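Local coordinates for endo-1,4-beta-xylanase C (Paenibacillus barcinonensis, PDB 4XUR), which hydrolyses internal beta-1,4-xylosidic linkages of xylan, the piece described here being one of its CBM22 xylan-binding domains, in complex with xylotetraose, at residues Ser54-Glu57 with Thr58-Pro62; Ala82-Asp85 with Glu86-Thr90; Thr117-Lys120 with Gly121-Lys124. All blocks are in the same frame, centred on the assembly; numbering follows the deposited sequence.

Contact 1 (Ser54-Glu57 with Thr58-Pro62); sequences SRSE and TYHGP. With XYP (beta-D-xylopyranose), chain D.
Arg55 grips the carbonyl oxygen of His60 side-on with two nitrogens: NE to His60 O is 2.8 Å and NH2 to His60 O 3.0 Å, and the oxygen lies almost in the guanidinium plane. A bend at chi3 (63°) turns the guanidinium to this carbonyl. On the ring side of the histidine, Ser56 N gives a nearly straight bond to His60 ND1 (3.0 Å, 173° at the hydrogen), which fixes the ring's rotation although the donor is tilted from its plane. A weak bond from His60 N to Glu57 O closes a type I turn, Glu57-His60. Glu57 CB makes CH-pi contacts with two rings, 3.6 Å from the Tyr59 centroid and 3.8 Å from the His60 centroid. The Glu57 carboxylate and the Tyr59 ring run alongside, planes 7° apart. The opposite tyrosine face carries the xylose, its C3 over the centre, so the turn backs a sugar-binding platform. Tyr59 O accepts a hydrogen bond from Arg31 NH1, another residue of the glycan pocket. The loop joins strand 48-53 to strand 63-65; Arg55 ties it to Asp160 and Ile162 ahead of strand 164-173, and Pro62 packs on strands 48-53, 139-147 and 164-173.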
ATOM      1  N   SER A  54      -5.687  13.793  -2.377  1.00 15.23           N
ATOM      2  CA  SER A  54      -6.922  14.121  -1.644  1.00 16.18           C
ATOM      3  C   SER A  54      -7.012  13.286  -0.362  1.00 14.18           C
ATOM      4  O   SER A  54      -8.120  12.904   0.040  1.00 14.44           O
ATOM      5  CB  SER A  54      -8.190  13.901  -2.488  1.00 15.46           C
ATOM      6  OG  SER A  54      -8.224  14.779  -3.591  1.00 17.40           O
ATOM      7  N   ARG A  55      -5.867  13.036   0.277  1.00 13.26           N
ATOM      8  CA  ARG A  55      -5.807  12.305   1.532  1.00 13.49           C
ATOM      9  C   ARG A  55      -6.194  13.266   2.674  1.00 13.92           C
ATOM     10  O   ARG A  55      -5.712  14.378   2.722  1.00 13.64           O
ATOM     11  CB  ARG A  55      -4.412  11.708   1.755  1.00 12.90           C
ATOM     12  CG  ARG A  55      -3.882  10.823   0.607  1.00 13.30           C
ATOM     13  CD  ARG A  55      -2.415  10.375   0.839  1.00 13.78           C
ATOM     14  NE  ARG A  55      -2.292   9.513   2.055  1.00 13.84           N
ATOM     15  CZ  ARG A  55      -1.489   9.748   3.086  1.00 12.94           C
ATOM     16  NH1 ARG A  55      -0.699  10.784   3.133  1.00 13.13           N
ATOM     17  NH2 ARG A  55      -1.498   8.905   4.156  1.00 13.47           N
ATOM     18  N   SER A  56      -7.069  12.813   3.547  1.00 14.02           N
ATOM     19  CA  SER A  56      -7.445  13.649   4.732  1.00 13.76           C
ATOM     20  C   SER A  56      -7.420  12.776   5.999  1.00 15.16           C
ATOM     21  O   SER A  56      -7.995  13.158   7.046  1.00 14.23           O
ATOM     22  CB  SER A  56      -8.811  14.281   4.513  1.00 14.57           C
ATOM     23  OG  SER A  56      -9.877  13.379   4.405  1.00 15.24           O
ATOM     24  N   GLU A  57      -6.767  11.626   5.904  1.00 13.47           N
ATOM     25  CA  GLU A  57      -6.420  10.825   7.055  1.00 13.03           C
ATOM     26  C   GLU A  57      -5.066  10.139   6.800  1.00 12.49           C
ATOM     27  O   GLU A  57      -4.618   9.998   5.642  1.00 12.20           O
ATOM     28  CB  GLU A  57      -7.499   9.759   7.333  1.00 13.71           C
ATOM     29  CG  GLU A  57      -8.929  10.221   7.529  1.00 15.71           C
ATOM     30  CD  GLU A  57      -9.196  10.991   8.823  1.00 15.53           C
ATOM     31  OE1 GLU A  57      -8.346  11.047   9.713  1.00 17.30           O
ATOM     32  OE2 GLU A  57     -10.315  11.602   8.920  1.00 19.33           O
ATOM     33  N   THR A  58      -4.372   9.761   7.880  1.00 11.92           N
ATOM     34  CA  THR A  58      -3.070   9.098   7.741  1.00 12.53           C
ATOM     35  C   THR A  58      -3.305   7.774   7.061  1.00 11.17           C
ATOM     36  O   THR A  58      -2.441   7.289   6.332  1.00 12.08           O
ATOM     37  CB  THR A  58      -2.388   8.751   9.111  1.00 12.50           C
ATOM     38  OG1 THR A  58      -3.270   7.905   9.869  1.00 13.36           O
ATOM     39  CG2 THR A  58      -2.054   9.999   9.903  1.00 13.49           C
ATOM     40  N   TYR A  59      -4.489   7.197   7.319  1.00 11.49           N
ATOM     41  CA  TYR A  59      -4.820   5.866   6.801  1.00 11.63           C
ATOM     42  C   TYR A  59      -5.345   5.812   5.346  1.00 11.62           C
ATOM     43  O   TYR A  59      -5.571   4.699   4.819  1.00 10.59           O
ATOM     44  CB  TYR A  59      -5.769   5.149   7.772  1.00 11.93           C
ATOM     45  CG  TYR A  59      -7.107   5.772   7.991  1.00 14.80           C
ATOM     46  CD1 TYR A  59      -8.143   5.594   7.079  1.00 15.15           C
ATOM     47  CD2 TYR A  59      -7.368   6.537   9.147  1.00 15.15           C
ATOM     48  CE1 TYR A  59      -9.397   6.169   7.293  1.00 17.61           C
ATOM     49  CE2 TYR A  59      -8.634   7.105   9.369  1.00 16.54           C
ATOM     50  CZ  TYR A  59      -9.636   6.906   8.436  1.00 16.80           C
ATOM     51  OH  TYR A  59     -10.905   7.463   8.630  1.00 18.54           O
ATOM     52  N   HIS A  60      -5.537   6.959   4.719  1.00 11.15           N
ATOM     53  CA  HIS A  60      -5.804   7.024   3.282  1.00 11.00           C
ATOM     54  C   HIS A  60      -4.562   6.621   2.496  1.00 10.23           C
ATOM     55  O   HIS A  60      -3.461   7.105   2.748  1.00 10.59           O
ATOM     56  CB  HIS A  60      -6.281   8.436   2.875  1.00 11.39           C
ATOM     57  CG  HIS A  60      -7.595   8.790   3.428  1.00 11.02           C
ATOM     58  ND1 HIS A  60      -8.140  10.063   3.315  1.00 11.44           N
ATOM     59  CD2 HIS A  60      -8.519   8.045   4.059  1.00 10.33           C
ATOM     60  CE1 HIS A  60      -9.334  10.068   3.890  1.00 11.88           C
ATOM     61  NE2 HIS A  60      -9.592   8.860   4.342  1.00 11.41           N
ATOM     62  N   GLY A  61      -4.757   5.760   1.513  1.00 10.26           N
ATOM     63  CA  GLY A  61      -3.672   5.213   0.717  1.00  9.95           C
ATOM     64  C   GLY A  61      -4.145   4.152  -0.234  1.00  9.75           C
ATOM     65  O   GLY A  61      -5.313   3.720  -0.133  1.00  9.95           O
ATOM     66  N   PRO A  62      -3.282   3.759  -1.195  1.00  9.34           N
ATOM     67  CA  PRO A  62      -3.736   2.797  -2.215  1.00  8.69           C
ATOM     68  C   PRO A  62      -3.737   1.355  -1.647  1.00  7.89           C
ATOM     69  O   PRO A  62      -2.762   0.982  -1.004  1.00  7.97           O
ATOM     70  CB  PRO A  62      -2.650   2.954  -3.321  1.00  8.86           C
ATOM     71  CG  PRO A  62      -1.417   3.331  -2.557  1.00  9.15           C
ATOM     72  CD  PRO A  62      -1.855   4.069  -1.313  1.00  9.73           C
TER
HETATM   73  C1  XYP D   2     -10.480   2.757   8.653  1.00 18.73           C
HETATM   74  C2  XYP D   2     -10.412   3.055  10.119  1.00 20.51           C
HETATM   75  C3  XYP D   2      -9.029   3.423  10.564  1.00 18.99           C
HETATM   76  C4  XYP D   2      -8.033   2.354  10.071  1.00 18.86           C
HETATM   77  C5  XYP D   2      -8.210   2.089   8.584  1.00 16.32           C
HETATM   78  O2  XYP D   2     -11.340   4.158  10.423  1.00 20.22           O
HETATM   79  O3  XYP D   2      -8.944   3.492  11.982  1.00 20.10           O
HETATM   80  O4  XYP D   2      -6.735   2.813  10.300  1.00 18.84           O
HETATM   81  O5  XYP D   2      -9.544   1.689   8.316  1.00 18.23           O

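Contact 2 (Ala82-Asp85 with Glu86-Thr90)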
ATOM      1  N   ALA A  82       8.033   3.685  -3.462  1.00 12.16           N
ATOM      2  CA  ALA A  82       7.165   4.821  -3.137  1.00 12.61           C
ATOM      3  C   ALA A  82       7.943   6.099  -3.274  1.00 13.25           C
ATOM      4  O   ALA A  82       9.194   6.086  -3.117  1.00 13.35           O
ATOM      5  CB  ALA A  82       6.593   4.688  -1.737  1.00 12.23           C
ATOM      6  N   MET A  83       7.219   7.182  -3.576  1.00 13.36           N
ATOM      7  CA  MET A  83       7.797   8.551  -3.737  1.00 14.56           C
ATOM      8  C   MET A  83       6.749   9.600  -3.395  1.00 15.08           C
ATOM      9  O   MET A  83       5.569   9.412  -3.641  1.00 13.87           O
ATOM     10  CB  MET A  83       8.367   8.716  -5.146  1.00 14.54           C
ATOM     11  CG  MET A  83       9.158  10.026  -5.386  1.00 16.42           C
ATOM     12  SD  MET A  83       8.102  11.402  -5.888  1.00 17.06           S
ATOM     13  CE  MET A  83       7.880  10.983  -7.606  1.00 18.59           C
ATOM     14  N   TYR A  84       7.233  10.760  -2.854  1.00 15.74           N
ATOM     15  CA  TYR A  84       6.401  11.949  -2.681  1.00 17.24           C
ATOM     16  C   TYR A  84       7.227  13.176  -3.171  1.00 17.19           C
ATOM     17  O   TYR A  84       8.392  13.177  -3.067  1.00 16.78           O
ATOM     18  CB  TYR A  84       5.948  12.084  -1.219  1.00 16.62           C
ATOM     19  CG  TYR A  84       6.959  12.653  -0.225  1.00 17.36           C
ATOM     20  CD1 TYR A  84       7.992  11.855   0.297  1.00 17.81           C
ATOM     21  CD2 TYR A  84       6.913  13.989   0.134  1.00 17.43           C
ATOM     22  CE1 TYR A  84       8.886  12.346   1.229  1.00 18.20           C
ATOM     23  CE2 TYR A  84       7.831  14.503   1.063  1.00 17.03           C
ATOM     24  CZ  TYR A  84       8.836  13.737   1.541  1.00 17.73           C
ATOM     25  OH  TYR A  84       9.741  14.261   2.444  1.00 17.18           O
ATOM     26  N   ASP A  85       6.527  14.162  -3.721  1.00 19.09           N
ATOM     27  CA  ASP A  85       7.223  15.375  -4.223  1.00 21.04           C
ATOM     28  C   ASP A  85       6.538  16.726  -3.830  1.00 24.50           C
ATOM     29  O   ASP A  85       6.625  17.681  -4.584  1.00 26.64           O
ATOM     30  CB  ASP A  85       7.468  15.257  -5.748  1.00 21.98           C
ATOM     31  CG  ASP A  85       6.202  15.177  -6.585  1.00 24.57           C
ATOM     32  OD1 ASP A  85       5.109  15.641  -6.133  1.00 26.79           O
ATOM     33  OD2 ASP A  85       6.282  14.659  -7.735  1.00 21.84           O
ATOM     34  N   GLU A  86       5.947  16.780  -2.639  1.00 26.01           N
ATOM     35  CA  GLU A  86       5.554  18.044  -2.008  1.00 28.05           C
ATOM     36  C   GLU A  86       5.524  17.966  -0.491  1.00 28.91           C
ATOM     37  O   GLU A  86       5.312  16.917   0.090  1.00 29.05           O
ATOM     38  CB  GLU A  86       4.239  18.563  -2.608  1.00 31.46           C
ATOM     39  CG  GLU A  86       3.002  17.805  -2.242  1.00 31.20           C
ATOM     40  CD  GLU A  86       1.745  18.405  -2.830  1.00 34.46           C
ATOM     41  OE1 GLU A  86       1.646  18.517  -4.078  1.00 32.69           O
ATOM     42  OE2 GLU A  86       0.847  18.740  -2.036  1.00 30.68           O
ATOM     43  N   GLY A  87       5.733  19.088   0.177  1.00 29.77           N
ATOM     44  CA  GLY A  87       5.624  19.138   1.624  1.00 30.23           C
ATOM     45  C   GLY A  87       6.974  19.037   2.358  1.00 28.56           C
ATOM     46  O   GLY A  87       7.937  19.692   1.954  1.00 28.49           O
ATOM     47  N   PRO A  88       7.069  18.187   3.399  1.00 26.00           N
ATOM     48  CA  PRO A  88       8.242  18.187   4.232  1.00 28.94           C
ATOM     49  C   PRO A  88       9.451  17.652   3.497  1.00 27.95           C
ATOM     50  O   PRO A  88       9.338  17.163   2.358  1.00 31.11           O
ATOM     51  CB  PRO A  88       7.878  17.231   5.375  1.00 30.40           C
ATOM     52  CG  PRO A  88       6.867  16.286   4.747  1.00 26.91           C
ATOM     53  CD  PRO A  88       6.081  17.175   3.816  1.00 27.71           C
ATOM     54  N   ALA A  89      10.591  17.762   4.147  1.00 26.94           N
ATOM     55  CA  ALA A  89      11.898  17.353   3.586  1.00 25.72           C
ATOM     56  C   ALA A  89      12.078  15.828   3.632  1.00 26.08           C
ATOM     57  O   ALA A  89      12.682  15.254   2.750  1.00 23.85           O
ATOM     58  CB  ALA A  89      13.013  18.035   4.417  1.00 26.70           C
ATOM     59  N   THR A  90      11.545  15.215   4.685  1.00 26.73           N
ATOM     60  CA  THR A  90      11.459  13.756   4.802  1.00 25.96           C
ATOM     61  C   THR A  90      10.072  13.338   5.314  1.00 24.92           C
ATOM     62  O   THR A  90       9.383  14.104   6.019  1.00 22.13           O
ATOM     63  CB  THR A  90      12.518  13.176   5.772  1.00 25.52           C
ATOM     64  OG1 THR A  90      12.179  13.480   7.136  1.00 26.06           O
ATOM     65  CG2 THR A  90      13.869  13.691   5.416  1.00 26.56           C
TER
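The Tyr84 ring meets the turn through its edge, where two carbonyl oxygens lie in its plane: Glu86 O is 3.3 Å from Tyr84 CD2, and Pro88 O is 3.3 Å from CE2 of the same ring. Ala89 and Thr90 come up obliquely near the hydroxyl end. A first torsion of 79° sets CG between the backbone N and the carbonyl carbon, and from there the ring reaches across the bend to the returning chain. Its hydroxyl donates to Pro88 O, with 2.9 Å between Tyr84 OH and that oxygen. The donor stands well above the carbonyl plane, 62° out of it, so the bond does not follow a lone pair. Close by, Thr90 CA lies 3.0 Å from Tyr84 OH, a tight fit of the phenol against the backbone of Ala89 and Thr90. Apolar contact is slight: Pro88 CG stands 4.2 Å from Tyr84 CE2. Glu86 is exposed, and its carboxylate is near that of Asp85 without touching: 4.9 Å separate Asp85 OD1 from Glu86 OE1, like charges that probably disfavour a closer approach. The bend thus wraps around one buried tyrosine at the surface of the beta-sandwich. It carries the chain from strand 75-83 in one sheet to strand 90-101 in the other, while Leu118 of strand 109-119, Phe164 of strand 164-173, and Lys120 and Ile162 of adjoining loops pack against Tyr84.

Contact 3 (Thr117-Lys120 with Gly121-Lys124); sequences TLNK and GQWK
Thr117 meets the far end of the bend through its backbone: its carbonyl oxygen accepts from Lys124, with NZ 2.8 Å from Thr117 O and the donor somewhat tilted from the carbonyl plane. The lysine spans the gap because its chain is extended throughout, starting with CG anti to the backbone N (chi1 -161°), and its CD and CE pass alongside the same carbonyl. Leu118 is the buried residue of the first segment, and the end of its side chain comes nearer to the second. Its CD2 comes to 4.0 Å from Gln122 O and its CG to 4.3 Å from Lys124 CB, and it packs further on Ala82, Tyr84 and Ile93. Asn119 supplies the turn's main bond, Gln122 N to Asn119 O, 3.0 Å long and close to straight at 171°. Its side chain lies beside that of Gln122, both pointing the same way, with the two amide planes 49° apart. Asn119 OD1 and Gln122 NE2 lie 2.6 Å apart, a close approach whose geometry is not that of a hydrogen bond and which is best treated as doubtful. Nearer the backbone, Gln122 CG rests 3.7 Å from Asn119 CB, so aliphatic parts also meet. Lys120 places its CB and CG beside Gly121 N. At the corner, Gly121 has a positive phi, the backbone form this turn needs at its third position. These are the marks of a type II beta turn, Asn119-Gln122. In this carbohydrate-binding beta-sandwich it is a connection between sheets, leading from edge strand 109-119 of the four-stranded sheet into strand 124-131 of the other.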
ATOM      1  N   THR A 117      11.950   5.743   5.714  1.00 22.98           N
ATOM      2  CA  THR A 117      11.929   7.201   5.627  1.00 22.03           C
ATOM      3  C   THR A 117      12.338   7.637   4.195  1.00 20.38           C
ATOM      4  O   THR A 117      13.404   7.327   3.738  1.00 20.06           O
ATOM      5  CB  THR A 117      12.905   7.846   6.695  1.00 21.74           C
ATOM      6  OG1 THR A 117      12.452   7.520   8.023  1.00 23.71           O
ATOM      7  CG2 THR A 117      12.890   9.391   6.568  1.00 22.89           C
ATOM      8  N   LEU A 118      11.464   8.361   3.538  1.00 20.12           N
ATOM      9  CA  LEU A 118      11.714   8.805   2.165  1.00 20.02           C
ATOM     10  C   LEU A 118      12.167  10.268   2.220  1.00 21.07           C
ATOM     11  O   LEU A 118      11.642  11.044   3.023  1.00 19.75           O
ATOM     12  CB  LEU A 118      10.493   8.697   1.325  1.00 21.92           C
ATOM     13  CG  LEU A 118      10.089   7.260   0.962  1.00 21.21           C
ATOM     14  CD1 LEU A 118       9.206   6.734   2.065  1.00 21.98           C
ATOM     15  CD2 LEU A 118       9.424   7.248  -0.343  1.00 22.68           C
ATOM     16  N   ASN A 119      13.089  10.599   1.360  1.00 20.02           N
ATOM     17  CA  ASN A 119      13.455  12.015   1.084  1.00 21.42           C
ATOM     18  C   ASN A 119      12.571  12.552  -0.027  1.00 22.94           C
ATOM     19  O   ASN A 119      12.335  11.877  -1.041  1.00 23.02           O
ATOM     20  CB  ASN A 119      14.921  12.076   0.677  1.00 25.83           C
ATOM     21  CG  ASN A 119      15.847  11.475   1.752  1.00 25.22           C
ATOM     22  OD1 ASN A 119      16.525  10.456   1.504  1.00 27.41           O
ATOM     23  ND2 ASN A 119      15.838  12.049   2.921  1.00 24.95           N
ATOM     24  N   LYS A 120      12.082  13.784   0.147  1.00 21.47           N
ATOM     25  CA  LYS A 120      11.275  14.476  -0.877  1.00 24.82           C
ATOM     26  C   LYS A 120      11.867  14.245  -2.269  1.00 22.51           C
ATOM     27  O   LYS A 120      13.050  14.457  -2.500  1.00 26.09           O
ATOM     28  CB  LYS A 120      11.243  15.989  -0.541  1.00 23.20           C
ATOM     29  CG  LYS A 120      10.361  16.814  -1.439  1.00 25.82           C
ATOM     30  CD  LYS A 120      10.146  18.224  -0.860  1.00 25.20           C
ATOM     31  CE  LYS A 120       9.860  19.233  -1.940  1.00 28.60           C
ATOM     32  NZ  LYS A 120       9.170  20.419  -1.349  1.00 28.03           N
ATOM     33  N   GLY A 121      11.051  13.725  -3.178  1.00 21.85           N
ATOM     34  CA  GLY A 121      11.444  13.495  -4.574  1.00 20.94           C
ATOM     35  C   GLY A 121      12.207  12.234  -4.983  1.00 21.41           C
ATOM     36  O   GLY A 121      12.396  12.006  -6.169  1.00 20.75           O
ATOM     37  N   GLN A 122      12.696  11.440  -4.034  1.00 20.31           N
ATOM     38  CA  GLN A 122      13.401  10.238  -4.354  1.00 19.78           C
ATOM     39  C   GLN A 122      12.586   8.935  -4.109  1.00 18.65           C
ATOM     40  O   GLN A 122      11.917   8.795  -3.094  1.00 18.05           O
ATOM     41  CB  GLN A 122      14.745  10.125  -3.640  1.00 20.13           C
ATOM     42  CG  GLN A 122      14.699   9.792  -2.196  1.00 21.23           C
ATOM     43  CD  GLN A 122      16.020   9.181  -1.686  1.00 22.96           C
ATOM     44  OE1 GLN A 122      17.046   9.116  -2.431  1.00 23.60           O
ATOM     45  NE2 GLN A 122      16.034   8.760  -0.457  1.00 23.33           N
ATOM     46  N   TRP A 123      12.632   8.056  -5.098  1.00 16.84           N
ATOM     47  CA  TRP A 123      12.051   6.694  -5.035  1.00 16.71           C
ATOM     48  C   TRP A 123      12.812   5.774  -4.121  1.00 16.81           C
ATOM     49  O   TRP A 123      14.084   5.701  -4.152  1.00 17.44           O
ATOM     50  CB  TRP A 123      11.999   6.071  -6.407  1.00 15.02           C
ATOM     51  CG  TRP A 123      11.007   6.728  -7.331  1.00 14.55           C
ATOM     52  CD1 TRP A 123      11.247   7.655  -8.232  1.00 13.75           C
ATOM     53  CD2 TRP A 123       9.610   6.411  -7.429  1.00 13.59           C
ATOM     54  NE1 TRP A 123      10.106   8.015  -8.898  1.00 13.84           N
ATOM     55  CE2 TRP A 123       9.064   7.255  -8.424  1.00 13.63           C
ATOM     56  CE3 TRP A 123       8.761   5.542  -6.749  1.00 13.96           C
ATOM     57  CZ2 TRP A 123       7.734   7.241  -8.769  1.00 13.73           C
ATOM     58  CZ3 TRP A 123       7.413   5.551  -7.060  1.00 12.54           C
ATOM     59  CH2 TRP A 123       6.899   6.343  -8.059  1.00 13.71           C
ATOM     60  N   LYS A 124      12.065   5.046  -3.248  1.00 16.10           N
ATOM     61  CA  LYS A 124      12.709   4.086  -2.379  1.00 16.89           C
ATOM     62  C   LYS A 124      11.819   2.855  -2.183  1.00 16.23           C
ATOM     63  O   LYS A 124      10.596   2.971  -2.219  1.00 15.13           O
ATOM     64  CB  LYS A 124      12.988   4.765  -1.074  1.00 17.99           C
ATOM     65  CG  LYS A 124      14.033   4.087  -0.217  1.00 20.93           C
ATOM     66  CD  LYS A 124      14.562   5.111   0.775  1.00 22.21           C
ATOM     67  CE  LYS A 124      15.120   4.436   2.029  1.00 23.28           C
ATOM     68  NZ  LYS A 124      15.394   5.480   3.061  1.00 23.62           N
TER

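Overall arrangement
The three contacts follow one another along the chain, each in a loop that passes between the two antiparallel sheets of the CBM22 beta-sandwich. Contacts 2 and 3 are neighbours, their centres 6 Å apart. Probable backbone hydrogen bonds join them, Tyr84 O to Gly121 N (2.7 Å) and Lys124 O to Ala82 N (2.9 Å), so strand 75-83 and its pairing with 124-131 continue into both bends. Contact 1 touches neither: its centre is about 15 Å from contact 2 and 18 Å from contact 3. It alone of the three reaches the xylan-binding pocket, through Tyr59, whereas the other two form a separate surface region of the framework.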